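Local coordinates for Rbam17540 (PDB 2YOY), which binds copper and probably uses it to cleave polysaccharide chains, cellulose among them, by oxidation, as other lytic polysaccharide monooxygenases do, at residues D71-D76 with K110-N115; Y153-G158 with V172-L177. One frame throughout, in Å; residues are numbered along the deposited sequence. Where two conformers were deposited one is given.

In the fold
Contact 2 is core and contact 1 lies nearer the surface; their centres are about 10 Å apart. In contact 2 strands 154-162 and 167-177 pair as a beta hairpin, held by backbone hydrogen bonds, aliphatic side chains and one short bond from Tyr153 to Asp174. Contact 1 joins two loops, one after helix 59-62 and one after strand 100-108, with two side-chain-to-backbone hydrogen bonds and little apolar packing. The two contacts touch. Trp112 NE1 probably bonds to Tyr153 O, Gln73 NE2 probably bonds to Tyr153 OH, and Trp112 packs on Ile155. Gln73 and Trp112 of contact 1 thus pack against the start of strand 154-162, at Tyr153 and Ile155.

Contact 1 (D71-D76 with K110-N115); sequences DKQTAD and KNWNPN
Gln73 reaches across to Pro114 with its amide. Its CG stands anti to the backbone N (chi1 -174°), and a bend at chi2 (60°) turns the amide toward the other loop. CB leads to CG, which lies 3.4 Å from Pro114 O. CD is the next atom out and passes the same oxygen a little farther off. At the tip, Gln73 NE2 gives a hydrogen bond of 3.1 Å to Pro114 O. The N-H...O angle is 163°. The carbonyl oxygen lies in the plane of the Gln73 amide, while the nitrogen is tilted from the Pro114 carbonyl plane. NE2 also sits at the edge of the Trp112 ring, 3.8 Å from Trp112 CH2. A second bond from NE2 goes to Tyr153 OH, and OE1 accepts from Arg10 NH2. This buried amide is thus held at both ends, which fixes its rotation.

The outer part of the contact belongs to Asn115. Its OD1 accepts from Ala75 N at 2.8 Å, with the N-H above the plane of the side-chain carbonyl. Ala75 CB and Pro114 CG add a thin apolar touch at 4.3 Å. Within 110-115, Asn113 OD1 takes the backbone N of Asn115 at 2.9 Å. Trp112 NE1 bonds to Tyr153 O.

Both loops belong to the lytic polysaccharide monooxygenase domain. They meet beside the start of strand 154-162, and the bond from Asn115 N to Asn113 OD1 closes an Asx turn over Asn113, Pro114 and Asn115.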
loop_
_atom_site.group_PDB
_atom_site.type_symbol
_atom_site.label_atom_id
_atom_site.label_comp_id
_atom_site.label_asym_id
_atom_site.label_seq_id
_atom_site.Cartn_x
_atom_site.Cartn_y
_atom_site.Cartn_z
ATOM N N ASP A 71 -9.403 5.061 -3.019
ATOM C CA ASP A 71 -8.866 6.164 -3.779
ATOM C C ASP A 71 -9.255 7.528 -3.251
ATOM O O ASP A 71 -8.670 8.518 -3.678
ATOM C CB ASP A 71 -9.240 6.027 -5.249
ATOM C CG ASP A 71 -8.604 4.827 -5.919
ATOM O OD1 ASP A 71 -7.406 4.527 -5.652
ATOM O OD2 ASP A 71 -9.296 4.201 -6.768
ATOM N N LYS A 72 -10.206 7.590 -2.308
ATOM C CA LYS A 72 -10.514 8.845 -1.660
ATOM C C LYS A 72 -9.258 9.386 -1.036
ATOM O O LYS A 72 -8.429 8.634 -0.556
ATOM C CB LYS A 72 -11.578 8.688 -0.583
ATOM C CG LYS A 72 -12.965 8.414 -1.124
ATOM C CD LYS A 72 -14.026 8.733 -0.068
ATOM C CE LYS A 72 -15.431 8.613 -0.638
ATOM N NZ LYS A 72 -16.439 9.019 0.378
ATOM N N GLN A 73 -9.088 10.696 -1.049
ATOM C CA GLN A 73 -7.894 11.276 -0.427
ATOM C C GLN A 73 -8.130 12.664 0.098
ATOM O O GLN A 73 -8.334 13.613 -0.662
ATOM C CB GLN A 73 -6.731 11.251 -1.413
ATOM C CG GLN A 73 -5.385 11.676 -0.892
ATOM C CD GLN A 73 -4.889 10.811 0.258
ATOM O OE1 GLN A 73 -4.855 9.585 0.169
ATOM N NE2 GLN A 73 -4.571 11.466 1.376
ATOM N N THR A 74 -8.158 12.761 1.416
ATOM C CA THR A 74 -8.181 14.041 2.118
ATOM C C THR A 74 -7.208 13.991 3.260
ATOM O O THR A 74 -6.758 12.910 3.691
ATOM C CB THR A 74 -9.573 14.414 2.686
ATOM O OG1 THR A 74 -9.892 13.566 3.803
ATOM C CG2 THR A 74 -10.655 14.313 1.631
ATOM N N ALA A 75 -6.894 15.167 3.796
ATOM C CA ALA A 75 -6.020 15.241 4.956
ATOM C C ALA A 75 -6.520 14.460 6.180
ATOM O O ALA A 75 -5.701 13.962 6.966
ATOM C CB ALA A 75 -5.767 16.696 5.328
ATOM N N ASP A 76 -7.843 14.331 6.313
ATOM C CA ASP A 76 -8.455 13.791 7.518
ATOM C C ASP A 76 -9.061 12.412 7.357
ATOM O O ASP A 76 -9.418 11.807 8.364
ATOM C CB ASP A 76 -9.529 14.771 8.046
ATOM C CG ASP A 76 -8.921 16.070 8.601
ATOM O OD1 ASP A 76 -7.691 16.127 8.858
ATOM O OD2 ASP A 76 -9.666 17.051 8.762
ATOM N N LYS A 110 8.061 15.737 0.155
ATOM C CA LYS A 110 7.932 16.737 1.219
ATOM C C LYS A 110 6.763 17.687 0.985
ATOM O O LYS A 110 6.052 18.053 1.919
ATOM C CB LYS A 110 9.251 17.527 1.368
ATOM C CG LYS A 110 9.361 18.348 2.638
ATOM C CD LYS A 110 10.756 18.941 2.763
ATOM C CE LYS A 110 10.858 19.896 3.935
ATOM N NZ LYS A 110 10.619 19.214 5.234
ATOM N N ASN A 111 6.542 18.078 -0.259
ATOM C CA ASN A 111 5.503 19.068 -0.530
ATOM C C ASN A 111 4.222 18.457 -1.105
ATOM O O ASN A 111 3.476 19.136 -1.796
ATOM C CB ASN A 111 6.066 20.126 -1.498
ATOM C CG ASN A 111 6.463 19.526 -2.830
ATOM O OD1 ASN A 111 6.532 18.299 -2.969
ATOM N ND2 ASN A 111 6.719 20.375 -3.813
ATOM N N TRP A 112 3.948 17.176 -0.861
ATOM C CA TRP A 112 2.761 16.580 -1.499
ATOM C C TRP A 112 1.466 17.203 -0.988
ATOM O O TRP A 112 1.436 17.782 0.081
ATOM C CB TRP A 112 2.725 15.067 -1.304
ATOM C CG TRP A 112 2.288 14.582 0.073
ATOM C CD1 TRP A 112 2.901 14.796 1.261
ATOM C CD2 TRP A 112 1.119 13.814 0.347
ATOM N NE1 TRP A 112 2.217 14.152 2.284
ATOM C CE2 TRP A 112 1.112 13.544 1.749
ATOM C CE3 TRP A 112 0.084 13.292 -0.452
ATOM C CZ2 TRP A 112 0.097 12.812 2.364
ATOM C CZ3 TRP A 112 -0.911 12.523 0.189
ATOM C CH2 TRP A 112 -0.884 12.315 1.576
ATOM N N ASN A 113 0.393 17.011 -1.745
ATOM C CA ASN A 113 -0.920 17.547 -1.390
ATOM C C ASN A 113 -1.872 16.457 -0.899
ATOM O O ASN A 113 -2.398 15.675 -1.687
ATOM C CB ASN A 113 -1.529 18.287 -2.581
ATOM C CG ASN A 113 -2.793 19.035 -2.213
ATOM O OD1 ASN A 113 -3.435 18.749 -1.201
ATOM N ND2 ASN A 113 -3.128 20.055 -3.010
ATOM N N PRO A 114 -2.086 16.390 0.430
ATOM C CA PRO A 114 -2.933 15.331 0.970
ATOM C C PRO A 114 -4.404 15.407 0.626
ATOM O O PRO A 114 -5.139 14.489 0.992
ATOM C CB PRO A 114 -2.738 15.470 2.500
ATOM C CG PRO A 114 -2.365 16.900 2.693
ATOM C CD PRO A 114 -1.523 17.242 1.498
ATOM N N ASN A 115 -4.845 16.490 -0.035
ATOM C CA ASN A 115 -6.234 16.643 -0.443
ATOM C C ASN A 115 -6.525 16.442 -1.924
ATOM O O ASN A 115 -7.585 16.851 -2.390
ATOM C CB ASN A 115 -6.749 18.016 0.023
ATOM C CG ASN A 115 -6.811 18.117 1.526
ATOM O OD1 ASN A 115 -7.496 17.325 2.174
ATOM N ND2 ASN A 115 -6.071 19.049 2.097
#

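Contact 2 (Y153-G158 with V172-L177); sequences YHIILG and VIDVNL
Tyr153 lies alongside Asp174 and bonds to it through its hydroxyl. Tyr153 OH gives a short hydrogen bond of 2.5 Å to Asp174 OD1. The carboxylate oxygen takes it on its anti side, out of the carboxylate plane. The two side chains point the same way, with ring and carboxylate planes 40° apart. Tyr153 CG is anti to the backbone N (chi1 180°), which lays the ring along Asp174 and puts OD1 at the ring edge. Arg10 forms a salt bridge to the same OD1 and probably helps keep the carboxylate charged.

From here the two strands pair antiparallel as far as Leu157 and Val172. His154 and Val175 form a hydrogen-bonded pair, with Val175 N to His154 O at 2.9 Å. Ile156 and Ile173 form the next, with Ile173 N to Ile156 O at 2.7 Å. Its two N-H groups point less straight at their acceptors than those of the first pair. This beta hairpin is part of the larger mixed sheet of the domain, and strand 100-108 pairs with the other edge of strand 154-162.

Packing is tight toward the turn on the face with Ile155 and Leu157. Ile155 CG2 rests 3.7 Å from Val172 CB, and Leu157 CD1 meets Val172 CG1 at the same distance. On the other face, with His154 and Val175, Ile156 CG2 approaches Ile173 CD1 at 4.0 Å. Ile156 CD1 stands farther from Val175 CG1, at 4.3 Å. Leu177 CD2 adds a lighter, buried touch on His154 CD2 at 4.0 Å, while His154 ND1 bonds to Thr108 OG1. The looser, partly exposed side is at Asn176 and the Tyr153 backbone. These two residues pair without backbone hydrogen bonds, and Asn176 ND2 turns to Asn82 OD1.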
loop_
_atom_site.group_PDB
_atom_site.type_symbol
_atom_site.label_atom_id
_atom_site.label_comp_id
_atom_site.label_asym_id
_atom_site.label_seq_id
_atom_site.Cartn_x
_atom_site.Cartn_y
_atom_site.Cartn_z
ATOM N N TYR A 153 1.975 14.100 7.990
ATOM C CA TYR A 153 1.228 13.108 7.245
ATOM C C TYR A 153 1.918 12.810 5.924
ATOM O O TYR A 153 2.058 13.711 5.075
ATOM C CB TYR A 153 -0.204 13.587 6.982
ATOM C CG TYR A 153 -1.069 12.610 6.191
ATOM C CD1 TYR A 153 -0.839 11.218 6.220
ATOM C CD2 TYR A 153 -2.142 13.073 5.451
ATOM C CE1 TYR A 153 -1.613 10.343 5.459
ATOM C CE2 TYR A 153 -2.961 12.197 4.746
ATOM C CZ TYR A 153 -2.711 10.842 4.755
ATOM O OH TYR A 153 -3.554 9.987 4.044
ATOM N N HIS A 154 2.315 11.551 5.780
ATOM C CA HIS A 154 2.923 10.985 4.559
ATOM C C HIS A 154 2.259 9.678 4.245
ATOM O O HIS A 154 1.638 9.115 5.123
ATOM C CB HIS A 154 4.437 10.893 4.636
ATOM C CG HIS A 154 5.071 12.243 4.568
ATOM N ND1 HIS A 154 5.209 12.933 3.382
ATOM C CD2 HIS A 154 5.415 13.113 5.551
ATOM C CE1 HIS A 154 5.661 14.144 3.631
ATOM N NE2 HIS A 154 5.780 14.285 4.937
ATOM N N ILE A 155 2.416 9.209 2.996
ATOM C CA ILE A 155 1.953 7.870 2.576
ATOM C C ILE A 155 3.142 7.098 2.053
ATOM O O ILE A 155 3.923 7.597 1.254
ATOM C CB ILE A 155 0.815 7.982 1.553
ATOM C CG1 ILE A 155 -0.433 8.582 2.206
ATOM C CG2 ILE A 155 0.519 6.648 0.911
ATOM C CD1 ILE A 155 -1.557 8.919 1.230
ATOM N N ILE A 156 3.382 5.950 2.678
ATOM C CA ILE A 156 4.261 4.953 2.121
ATOM C C ILE A 156 3.450 4.046 1.248
ATOM O O ILE A 156 2.483 3.417 1.689
ATOM C CB ILE A 156 5.022 4.224 3.236
ATOM C CG1 ILE A 156 5.887 5.280 3.970
ATOM C CG2 ILE A 156 5.854 3.014 2.719
ATOM C CD1 ILE A 156 6.477 4.758 5.274
ATOM N N LEU A 157 3.881 3.926 -0.015
ATOM C CA LEU A 157 3.403 2.874 -0.912
ATOM C C LEU A 157 4.359 1.679 -0.997
ATOM O O LEU A 157 5.538 1.812 -1.439
ATOM C CB LEU A 157 3.248 3.449 -2.292
ATOM C CG LEU A 157 2.843 2.546 -3.428
ATOM C CD1 LEU A 157 1.463 1.965 -3.218
ATOM C CD2 LEU A 157 2.896 3.300 -4.779
ATOM N N GLY A 158 3.875 0.495 -0.608
ATOM C CA GLY A 158 4.536 -0.722 -0.981
ATOM C C GLY A 158 3.959 -1.480 -2.140
ATOM O O GLY A 158 2.750 -1.670 -2.203
ATOM N N VAL A 172 -0.951 1.142 0.113
ATOM C CA VAL A 172 -0.638 2.389 0.708
ATOM C C VAL A 172 -0.773 2.296 2.201
ATOM O O VAL A 172 -1.602 1.556 2.737
ATOM C CB VAL A 172 -1.468 3.603 0.134
ATOM C CG1 VAL A 172 -1.140 3.779 -1.309
ATOM C CG2 VAL A 172 -2.959 3.413 0.343
ATOM N N ILE A 173 0.106 3.039 2.866
ATOM C CA ILE A 173 0.201 3.114 4.322
ATOM C C ILE A 173 0.171 4.601 4.742
ATOM O O ILE A 173 1.023 5.405 4.360
ATOM C CB ILE A 173 1.508 2.476 4.858
ATOM C CG1 ILE A 173 1.707 1.064 4.339
ATOM C CG2 ILE A 173 1.510 2.462 6.370
ATOM C CD1 ILE A 173 3.142 0.645 4.421
ATOM N N ASP A 174 -0.800 4.956 5.586
ATOM C CA ASP A 174 -0.900 6.337 6.093
ATOM C C ASP A 174 -0.078 6.489 7.381
ATOM O O ASP A 174 -0.266 5.736 8.335
ATOM C CB ASP A 174 -2.358 6.684 6.345
ATOM C CG ASP A 174 -3.202 6.557 5.095
ATOM O OD1 ASP A 174 -3.118 7.493 4.249
ATOM O OD2 ASP A 174 -3.931 5.528 4.929
ATOM N N VAL A 175 0.857 7.417 7.377
ATOM C CA VAL A 175 1.769 7.555 8.501
ATOM C C VAL A 175 1.873 9.003 8.955
ATOM O O VAL A 175 1.702 9.972 8.196
ATOM C CB VAL A 175 3.201 6.982 8.196
ATOM C CG1 VAL A 175 3.111 5.487 7.830
ATOM C CG2 VAL A 175 3.890 7.798 7.096
ATOM N N ASN A 176 2.132 9.120 10.246
ATOM C CA ASN A 176 2.545 10.387 10.810
ATOM C C ASN A 176 4.010 10.238 11.113
ATOM O O ASN A 176 4.406 9.462 11.995
ATOM C CB ASN A 176 1.751 10.673 12.064
ATOM C CG ASN A 176 2.212 11.940 12.749
ATOM O OD1 ASN A 176 2.274 12.987 12.120
ATOM N ND2 ASN A 176 2.546 11.850 14.011
ATOM N N LEU A 177 4.818 10.981 10.371
ATOM C CA LEU A 177 6.265 10.846 10.428
ATOM C C LEU A 177 6.829 11.700 11.532
ATOM O O LEU A 177 6.659 12.897 11.539
ATOM C CB LEU A 177 6.895 11.208 9.080
ATOM C CG LEU A 177 8.235 10.682 8.570
ATOM C CD1 LEU A 177 8.770 9.395 9.189
ATOM C CD2 LEU A 177 8.208 10.637 7.054
#